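Local coordinates for chitin-binding domain 3 protein (Micromonospora aurantiaca ATCC 27029, PDB 5OPF) that is a copper-dependent lytic polysaccharide monooxygenase that probably cleaves the chains of recalcitrant polysaccharides such as cellulose or chitin by oxidation, at residues G2-P7 with V100-Q105; G55-H60 with H180-Y185; H108-I113 with T174-S179. One frame throughout, in Å; residues are numbered along the deposited sequence.

Contact 1 of 3, residues G2-P7 with V100-Q105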
loop_
_atom_site.group_PDB
_atom_site.type_symbol
_atom_site.label_atom_id
_atom_site.label_comp_id
_atom_site.label_asym_id
_atom_site.label_seq_id
_atom_site.Cartn_x
_atom_site.Cartn_y
_atom_site.Cartn_z
ATOM N N GLY A 2 -1.996 9.255 5.219
ATOM C CA GLY A 2 -1.240 9.304 3.985
ATOM C C GLY A 2 -1.136 7.917 3.387
ATOM O O GLY A 2 -1.836 6.988 3.811
ATOM N N SER A 3 -0.266 7.785 2.389
ATOM C CA SER A 3 -0.140 6.509 1.701
ATOM C C SER A 3 1.143 6.508 0.888
ATOM O O SER A 3 1.819 7.529 0.740
ATOM C CB SER A 3 -1.339 6.277 0.775
ATOM O OG SER A 3 -1.370 4.939 0.283
ATOM N N VAL A 4 1.455 5.335 0.334
ATOM C CA VAL A 4 2.439 5.257 -0.743
ATOM C C VAL A 4 1.778 5.774 -2.011
ATOM O O VAL A 4 0.743 5.253 -2.445
ATOM C CB VAL A 4 2.934 3.818 -0.950
ATOM C CG1 VAL A 4 3.862 3.765 -2.149
ATOM C CG2 VAL A 4 3.635 3.289 0.300
ATOM N N VAL A 5 2.367 6.819 -2.595
ATOM C CA VAL A 5 1.806 7.447 -3.790
ATOM C C VAL A 5 2.575 7.090 -5.057
ATOM O O VAL A 5 2.064 7.321 -6.166
ATOM C CB VAL A 5 1.676 8.981 -3.623
ATOM C CG1 VAL A 5 0.728 9.302 -2.486
ATOM C CG2 VAL A 5 3.024 9.647 -3.390
ATOM N N ASP A 6 3.768 6.520 -4.937
ATOM C CA ASP A 6 4.555 6.111 -6.099
ATOM C C ASP A 6 5.522 5.044 -5.593
ATOM O O ASP A 6 6.456 5.370 -4.855
ATOM C CB ASP A 6 5.319 7.304 -6.674
ATOM C CG ASP A 6 5.991 6.984 -7.984
ATOM O OD1 ASP A 6 6.122 5.784 -8.308
ATOM O OD2 ASP A 6 6.408 7.936 -8.688
ATOM N N PRO A 7 5.306 3.761 -5.929
ATOM C CA PRO A 7 4.259 3.203 -6.787
ATOM C C PRO A 7 2.936 3.211 -6.032
ATOM O O PRO A 7 2.862 2.694 -4.911
ATOM C CB PRO A 7 4.757 1.782 -7.062
ATOM C CG PRO A 7 5.531 1.423 -5.824
ATOM C CD PRO A 7 6.161 2.704 -5.356
ATOM N N VAL A 100 10.318 4.169 -3.014
ATOM C CA VAL A 100 8.938 4.265 -2.559
ATOM C C VAL A 100 8.719 5.674 -2.032
ATOM O O VAL A 100 9.375 6.087 -1.068
ATOM C CB VAL A 100 8.657 3.224 -1.464
ATOM C CG1 VAL A 100 7.289 3.449 -0.829
ATOM C CG2 VAL A 100 8.786 1.797 -2.027
ATOM N N LYS A 101 7.807 6.420 -2.654
ATOM C CA LYS A 101 7.460 7.763 -2.199
ATOM C C LYS A 101 6.263 7.671 -1.266
ATOM O O LYS A 101 5.165 7.267 -1.686
ATOM C CB LYS A 101 7.131 8.690 -3.364
ATOM C CG LYS A 101 6.902 10.128 -2.914
ATOM C CD LYS A 101 6.534 11.036 -4.082
ATOM C CE LYS A 101 6.056 12.409 -3.618
ATOM N NZ LYS A 101 5.742 13.296 -4.790
ATOM N N PHE A 102 6.485 8.044 -0.006
ATOM C CA PHE A 102 5.442 8.077 1.004
ATOM C C PHE A 102 4.993 9.517 1.213
ATOM O O PHE A 102 5.829 10.396 1.417
ATOM C CB PHE A 102 5.918 7.479 2.331
ATOM C CG PHE A 102 4.788 6.922 3.103
ATOM C CD1 PHE A 102 3.911 7.751 3.783
ATOM C CD2 PHE A 102 4.528 5.568 3.063
ATOM C CE1 PHE A 102 2.800 7.215 4.416
ATOM C CE2 PHE A 102 3.439 5.031 3.692
ATOM C CZ PHE A 102 2.569 5.848 4.364
ATOM N N PHE A 103 3.680 9.758 1.177
ATOM C CA PHE A 103 3.101 11.084 1.385
ATOM C C PHE A 103 2.256 11.072 2.652
ATOM O O PHE A 103 1.366 10.222 2.793
ATOM C CB PHE A 103 2.240 11.463 0.173
ATOM C CG PHE A 103 1.467 12.748 0.323
ATOM C CD1 PHE A 103 2.084 13.937 0.666
ATOM C CD2 PHE A 103 0.091 12.753 0.122
ATOM C CE1 PHE A 103 1.343 15.114 0.791
ATOM C CE2 PHE A 103 -0.645 13.921 0.246
ATOM C CZ PHE A 103 -0.019 15.093 0.592
ATOM N N ASP A 104 2.546 12.006 3.565
ATOM C CA ASP A 104 1.842 12.156 4.842
ATOM C C ASP A 104 1.234 13.553 4.883
ATOM O O ASP A 104 1.957 14.552 4.929
ATOM C CB ASP A 104 2.805 11.945 6.012
ATOM C CG ASP A 104 2.177 12.191 7.379
ATOM O OD1 ASP A 104 0.944 12.320 7.470
ATOM O OD2 ASP A 104 2.960 12.236 8.355
ATOM N N GLN A 105 -0.099 13.624 4.860
ATOM C CA GLN A 105 -0.787 14.909 4.962
ATOM C C GLN A 105 -0.650 15.557 6.335
ATOM O O GLN A 105 -0.841 16.773 6.454
ATOM C CB GLN A 105 -2.274 14.712 4.693
ATOM C CG GLN A 105 -2.567 14.250 3.290
ATOM C CD GLN A 105 -4.006 13.800 3.142
ATOM O OE1 GLN A 105 -4.611 13.324 4.101
ATOM N NE2 GLN A 105 -4.570 13.970 1.960
#

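Contact 2 of 3, residues G55-H60 with H180-Y185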
loop_
_atom_site.group_PDB
_atom_site.type_symbol
_atom_site.label_atom_id
_atom_site.label_comp_id
_atom_site.label_asym_id
_atom_site.label_seq_id
_atom_site.Cartn_x
_atom_site.Cartn_y
_atom_site.Cartn_z
ATOM N N GLY A 55 -2.836 0.425 18.156
ATOM C CA GLY A 55 -2.561 -0.483 19.257
ATOM C C GLY A 55 -1.869 -1.778 18.891
ATOM O O GLY A 55 -1.857 -2.707 19.703
ATOM N N VAL A 56 -1.282 -1.877 17.697
ATOM C CA VAL A 56 -0.622 -3.113 17.284
ATOM C C VAL A 56 0.631 -3.408 18.100
ATOM O O VAL A 56 1.065 -4.566 18.181
ATOM C CB VAL A 56 -0.338 -3.024 15.770
ATOM C CG1 VAL A 56 0.538 -4.183 15.289
ATOM C CG2 VAL A 56 -1.654 -2.991 14.994
ATOM N N ALA A 57 1.231 -2.392 18.710
ATOM C CA ALA A 57 2.382 -2.583 19.596
ATOM C C ALA A 57 3.515 -3.325 18.892
ATOM O O ALA A 57 4.207 -4.146 19.497
ATOM C CB ALA A 57 1.992 -3.279 20.906
ATOM N N GLY A 58 3.703 -3.025 17.607
ATOM C CA GLY A 58 4.787 -3.574 16.828
ATOM C C GLY A 58 4.559 -4.973 16.304
ATOM O O GLY A 58 5.351 -5.447 15.476
ATOM N N ASN A 59 3.507 -5.661 16.740
ATOM C CA ASN A 59 3.275 -7.042 16.322
ATOM C C ASN A 59 2.396 -7.084 15.068
ATOM O O ASN A 59 1.253 -7.552 15.067
ATOM C CB ASN A 59 2.656 -7.840 17.458
ATOM C CG ASN A 59 2.484 -9.291 17.097
ATOM O OD1 ASN A 59 3.077 -9.769 16.118
ATOM N ND2 ASN A 59 1.665 -10.003 17.867
ATOM N N HIS A 60 2.974 -6.610 13.962
ATOM C CA HIS A 60 2.206 -6.495 12.726
ATOM C C HIS A 60 1.748 -7.859 12.232
ATOM O O HIS A 60 0.585 -8.030 11.845
ATOM C CB HIS A 60 3.022 -5.764 11.655
ATOM C CG HIS A 60 3.533 -4.443 12.117
ATOM N ND1 HIS A 60 2.701 -3.366 12.323
ATOM C CD2 HIS A 60 4.771 -4.052 12.506
ATOM C CE1 HIS A 60 3.413 -2.357 12.788
ATOM N NE2 HIS A 60 4.669 -2.747 12.918
ATOM N N HIS A 180 3.193 9.782 16.314
ATOM C CA HIS A 180 2.333 10.558 17.204
ATOM C C HIS A 180 1.452 9.704 18.108
ATOM O O HIS A 180 0.831 10.237 19.037
ATOM C CB HIS A 180 1.419 11.463 16.366
ATOM C CG HIS A 180 0.472 10.709 15.486
ATOM N ND1 HIS A 180 0.898 9.719 14.623
ATOM C CD2 HIS A 180 -0.873 10.793 15.342
ATOM C CE1 HIS A 180 -0.151 9.229 13.987
ATOM N NE2 HIS A 180 -1.234 9.867 14.394
ATOM N N LEU A 181 1.384 8.407 17.846
ATOM C CA LEU A 181 0.408 7.485 18.400
ATOM C C LEU A 181 0.873 6.106 17.971
ATOM O O LEU A 181 1.589 5.984 16.978
ATOM C CB LEU A 181 -0.964 7.795 17.782
ATOM C CG LEU A 181 -2.229 7.176 18.355
ATOM C CD1 LEU A 181 -2.495 7.706 19.755
ATOM C CD2 LEU A 181 -3.407 7.482 17.449
ATOM N N ASP A 182 0.463 5.061 18.704
ATOM C CA ASP A 182 0.661 3.703 18.177
ATOM C C ASP A 182 -0.379 3.475 17.089
ATOM O O ASP A 182 -1.481 2.986 17.339
ATOM C CB ASP A 182 0.581 2.629 19.254
ATOM C CG ASP A 182 0.799 1.227 18.694
ATOM O OD1 ASP A 182 1.164 1.098 17.504
ATOM O OD2 ASP A 182 0.618 0.252 19.459
ATOM N N GLN A 183 -0.025 3.885 15.875
ATOM C CA GLN A 183 -0.892 3.852 14.710
ATOM C C GLN A 183 -0.030 3.412 13.541
ATOM O O GLN A 183 1.033 3.998 13.307
ATOM C CB GLN A 183 -1.461 5.247 14.450
ATOM C CG GLN A 183 -2.475 5.326 13.328
ATOM C CD GLN A 183 -2.855 6.761 13.009
ATOM O OE1 GLN A 183 -2.062 7.504 12.454
ATOM N NE2 GLN A 183 -4.060 7.161 13.384
ATOM N N SER A 184 -0.467 2.367 12.853
ATOM C CA SER A 184 0.320 1.740 11.804
ATOM C C SER A 184 -0.511 1.579 10.540
ATOM O O SER A 184 -1.693 1.228 10.596
ATOM C CB SER A 184 0.842 0.387 12.307
ATOM O OG SER A 184 -0.173 -0.368 12.948
ATOM N N TYR A 185 0.131 1.817 9.394
ATOM C CA TYR A 185 -0.520 1.814 8.094
ATOM C C TYR A 185 0.072 0.714 7.219
ATOM O O TYR A 185 1.278 0.446 7.270
ATOM C CB TYR A 185 -0.315 3.155 7.378
ATOM C CG TYR A 185 -0.906 4.369 8.060
ATOM C CD1 TYR A 185 -0.396 4.844 9.265
ATOM C CD2 TYR A 185 -1.951 5.090 7.474
ATOM C CE1 TYR A 185 -0.914 5.986 9.868
ATOM C CE2 TYR A 185 -2.476 6.224 8.073
ATOM C CZ TYR A 185 -1.964 6.665 9.273
ATOM O OH TYR A 185 -2.491 7.800 9.861
HETATM O O HOH W 1 -0.923 0.274 15.647
HETATM O O HOH W 2 2.423 -0.972 16.172
#

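Contact 3 of 3, residues H108-I113 with T174-S179. With CU (copper (II) ion), chain B.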
loop_
_atom_site.group_PDB
_atom_site.type_symbol
_atom_site.label_atom_id
_atom_site.label_comp_id
_atom_site.label_asym_id
_atom_site.label_seq_id
_atom_site.Cartn_x
_atom_site.Cartn_y
_atom_site.Cartn_z
ATOM N N HIS A 108 3.050 13.412 10.841
ATOM C CA HIS A 108 3.161 12.597 12.048
ATOM C C HIS A 108 4.581 12.136 12.354
ATOM O O HIS A 108 4.847 11.734 13.495
ATOM C CB HIS A 108 2.355 11.304 11.901
ATOM C CG HIS A 108 0.870 11.472 11.739
ATOM N ND1 HIS A 108 0.110 12.314 12.519
ATOM C CD2 HIS A 108 -0.006 10.806 10.946
ATOM C CE1 HIS A 108 -1.165 12.178 12.191
ATOM N NE2 HIS A 108 -1.265 11.270 11.240
ATOM N N GLY A 109 5.489 12.137 11.380
ATOM C CA GLY A 109 6.753 11.438 11.534
ATOM C C GLY A 109 6.605 9.931 11.439
ATOM O O GLY A 109 5.494 9.382 11.373
ATOM N N ALA A 110 7.734 9.238 11.432
ATOM C CA ALA A 110 7.753 7.782 11.454
ATOM C C ALA A 110 8.698 7.261 12.530
ATOM O O ALA A 110 9.829 7.741 12.671
ATOM C CB ALA A 110 8.222 7.205 10.107
ATOM N N ASP A 111 8.249 6.232 13.251
ATOM C CA ASP A 111 9.174 5.425 14.041
ATOM C C ASP A 111 10.006 4.550 13.115
ATOM O O ASP A 111 11.191 4.288 13.383
ATOM C CB ASP A 111 8.411 4.541 15.040
ATOM C CG ASP A 111 7.728 5.317 16.151
ATOM O OD1 ASP A 111 7.848 6.556 16.245
ATOM O OD2 ASP A 111 7.093 4.644 16.992
ATOM N N TYR A 112 9.395 4.098 12.023
ATOM C CA TYR A 112 10.055 3.366 10.949
ATOM C C TYR A 112 9.073 3.264 9.795
ATOM O O TYR A 112 7.854 3.388 9.982
ATOM C CB TYR A 112 10.518 1.957 11.374
ATOM C CG TYR A 112 9.481 1.122 12.093
ATOM C CD1 TYR A 112 8.565 0.338 11.401
ATOM C CD2 TYR A 112 9.433 1.096 13.473
ATOM C CE1 TYR A 112 7.613 -0.434 12.073
ATOM C CE2 TYR A 112 8.504 0.329 14.149
ATOM C CZ TYR A 112 7.589 -0.441 13.444
ATOM O OH TYR A 112 6.658 -1.203 14.133
ATOM N N ILE A 113 9.616 3.049 8.598
ATOM C CA ILE A 113 8.838 2.611 7.442
ATOM C C ILE A 113 9.586 1.438 6.831
ATOM O O ILE A 113 10.781 1.557 6.533
ATOM C CB ILE A 113 8.626 3.725 6.395
ATOM C CG1 ILE A 113 7.884 4.916 7.000
ATOM C CG2 ILE A 113 7.838 3.167 5.197
ATOM C CD1 ILE A 113 7.650 6.079 6.041
ATOM N N THR A 174 4.240 -1.931 2.175
ATOM C CA THR A 174 4.891 -0.891 2.956
ATOM C C THR A 174 4.139 -0.734 4.275
ATOM O O THR A 174 2.906 -0.565 4.289
ATOM C CB THR A 174 4.934 0.434 2.171
ATOM O OG1 THR A 174 5.663 0.257 0.947
ATOM C CG2 THR A 174 5.619 1.525 2.974
ATOM N N ILE A 175 4.885 -0.761 5.377
ATOM C CA ILE A 175 4.348 -0.583 6.726
ATOM C C ILE A 175 4.922 0.712 7.286
ATOM O O ILE A 175 6.145 0.857 7.404
ATOM C CB ILE A 175 4.707 -1.758 7.654
ATOM C CG1 ILE A 175 4.213 -3.079 7.064
ATOM C CG2 ILE A 175 4.126 -1.507 9.074
ATOM C CD1 ILE A 175 4.542 -4.302 7.908
ATOM N N TRP A 176 4.047 1.652 7.629
ATOM C CA TRP A 176 4.426 2.904 8.277
ATOM C C TRP A 176 3.969 2.868 9.728
ATOM O O TRP A 176 2.765 2.794 9.999
ATOM C CB TRP A 176 3.739 4.070 7.577
ATOM C CG TRP A 176 3.888 5.448 8.204
ATOM C CD1 TRP A 176 4.929 5.943 8.953
ATOM C CD2 TRP A 176 2.959 6.523 8.051
ATOM N NE1 TRP A 176 4.686 7.270 9.271
ATOM C CE2 TRP A 176 3.483 7.639 8.727
ATOM C CE3 TRP A 176 1.722 6.639 7.423
ATOM C CZ2 TRP A 176 2.823 8.864 8.757
ATOM C CZ3 TRP A 176 1.065 7.847 7.467
ATOM C CH2 TRP A 176 1.621 8.945 8.120
ATOM N N GLN A 177 4.914 2.932 10.668
ATOM C CA GLN A 177 4.599 3.124 12.079
ATOM C C GLN A 177 4.737 4.619 12.342
ATOM O O GLN A 177 5.847 5.155 12.319
ATOM C CB GLN A 177 5.553 2.313 12.955
ATOM C CG GLN A 177 5.294 2.459 14.452
ATOM C CD GLN A 177 4.016 1.787 14.908
ATOM O OE1 GLN A 177 3.618 0.767 14.371
ATOM N NE2 GLN A 177 3.388 2.338 15.930
ATOM N N ALA A 178 3.619 5.300 12.552
ATOM C CA ALA A 178 3.629 6.741 12.767
ATOM C C ALA A 178 4.113 7.053 14.183
ATOM O O ALA A 178 4.067 6.202 15.078
ATOM C CB ALA A 178 2.236 7.306 12.535
ATOM N N SER A 179 4.597 8.282 14.387
ATOM C CA SER A 179 5.266 8.632 15.646
ATOM C C SER A 179 4.386 9.330 16.682
ATOM O O SER A 179 4.818 9.473 17.836
ATOM C CB SER A 179 6.502 9.506 15.384
ATOM O OG SER A 179 7.469 8.789 14.640
HETATM CU CU CU B . -2.975 10.700 10.401
HETATM O O HOH W 3 4.380 4.790 17.423
HETATM O O HOH W 4 7.180 7.801 18.519
#

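Contact 1 of 3, residues G2-P7 with V100-Q105
The ring of Phe-102 lies flat against the backbone of strand 2-6, with Ser-3 O poised over its centre 3.6 Å above the plane and Val-4 N over the same face, nearer the rim. Val-4 meets this ring roughly at a right angle, its CG2 methyl 3.7 Å from Phe-102 CD2. The other branch, CG1, stands anti to the backbone N (chi1 175°), which carries it to Val-100 CG1 at 3.7 Å. Trp-176 packs edge-to-face with Phe-102, so this side of the sheet belongs to the interior. Antiparallel pairing joins the N-terminal edge strand 2-6 to strand 97-104 in one sheet of the immunoglobulin-like beta-sandwich of LPMOs. Ser-3 and Phe-103 exchange two backbone hydrogen bonds, Val-5 N reaches Lys-101 O, and Lys-101 N donates to Asp-6 O at 2.8 Å. Between Val-4 and Asp-6 the register slips by one residue, a beta bulge that leaves Asp-6 N buried without a partner. Val-5, at the bulge, wedges its branches between two neighbours: CG1 sits 3.7 Å from Phe-103 CB, while CG2 touches the extended Lys-101 chain at CD, 3.8 Å away. Lys-101 NZ continues outward to a long, weak ion pair with Glu-151. At Gly-2 a side chain would collide with Phe-103 O, which lies 3.0 Å from Gly-2 CA.

Contact 2 of 3, residues G55-H60 with H180-Y185
Asp-182 OD1 is gripped from several directions: two waters bridge it to the backbone of the facing turn, and Gln-177 NE2 adds a direct hydrogen bond. One water takes the N-H of Gly-58 and donates to Asp-182 OD1 at 2.8 Å; the other takes the N-H of Val-56 and also hydrogen-bonds Ser-184 OG. The second carboxylate oxygen works without a go-between, Asp-182 OD2 accepting from Ala-57 N at 2.8 Å on its syn lone pair, through a somewhat bent bond (142° at the hydrogen). The carboxylate comes within range because CG is anti to the backbone N (chi1 -180°), extending straight at the turn. The backbone assists, Gly-55 N donating to Asp-182 O at 3.0 Å from a position tilted out of the carbonyl plane. Residues Val-56 to Asn-59 form a type I' beta turn, closed by Asn-59 N to Val-56 O at 3.0 Å; the loop follows strand 52-54 and leads into helix 60-63, with Asn-59 as N-cap, while the aspartate precedes strand 183-192. An alanine in place of Asp-182 would probably leave Ala-57 N without its acceptor and the two waters without their common holder, with the turn tied to this segment mainly through Gly-55 N. Deeper in, Ser-184 takes over: its OG lies 3.6 Å from Val-56 CG2, and its CB meets the edge of the His-60 ring at CE1, 3.8 Å away. Tyr-186 OH hydrogen-bonds both Ser-184 OG and His-60 ND1. On the other side of the strand, Tyr-185 OH donates to Gln-183 OE1 at 2.6 Å from well above the amide plane, beside the copper site.

Contact 3 of 3, residues H108-I113 with T174-S179
Gln-177 sets its CB over one face of the Tyr-112 ring, a CH-pi contact 3.6 Å from the centroid and 17° off the normal. Its CG passes alongside Asp-111, 3.8 Å from Asp-111 CB. There the chain bends (chi2 71°), bringing OE1 back to within 3.6 Å of Tyr-112 OH, while NE2 donates both to Asp-182 OD1 and to a water that also bonds Asp-111 OD2. Tyr-112 OH has its stronger polar partner in His-60. Backbone bonds from Gln-177 N to Tyr-112 O and from Asp-111 N to Gln-177 O hold the two strands in antiparallel register, with a beta bulge between Ala-110 and Tyr-112, in the sheet of the LPMO sandwich that reaches the copper site. On the opposite face, with Ile-113, lies Trp-176, its indole NE1 donating to Gly-109 O at 3.1 Å from above the carbonyl plane. Ala-110 CB sits at the edge of this ring, and Ile-113 CG1 approaches Trp-176 CD1 at 3.7 Å. Farther along the indole, Trp-176 CH2 touches the edge of the His-108 ring at CD2, 3.8 Å away. His-108 in turn binds the copper ion through NE2 at 2.0 Å, its ring backed by a stack with His-180.

In the fold
Each contact lends or adjoins a residue close to the copper. His-1, just ahead of contact 1, joins His-108 of contact 3 in the histidine brace, and Tyr-185 of contact 2 places its OH 3.0 Å from the metal. Asp-104 of contact 1, whose OD1 holds Ala-106 N and whose OD2 accepts from His-108 N, has its side chain about 5 Å from the copper. Contacts 1 and 3 have centres about 12 Å apart and meet across the sandwich, where Asp-104 CG packs against Trp-176 CH2 at 3.4 Å. Contacts 2 and 3, centres about 9 Å apart, share a sheet: Tyr-185 N probably bonds Trp-176 O at 2.9 Å, and the Tyr-185 ring stacks on Trp-176.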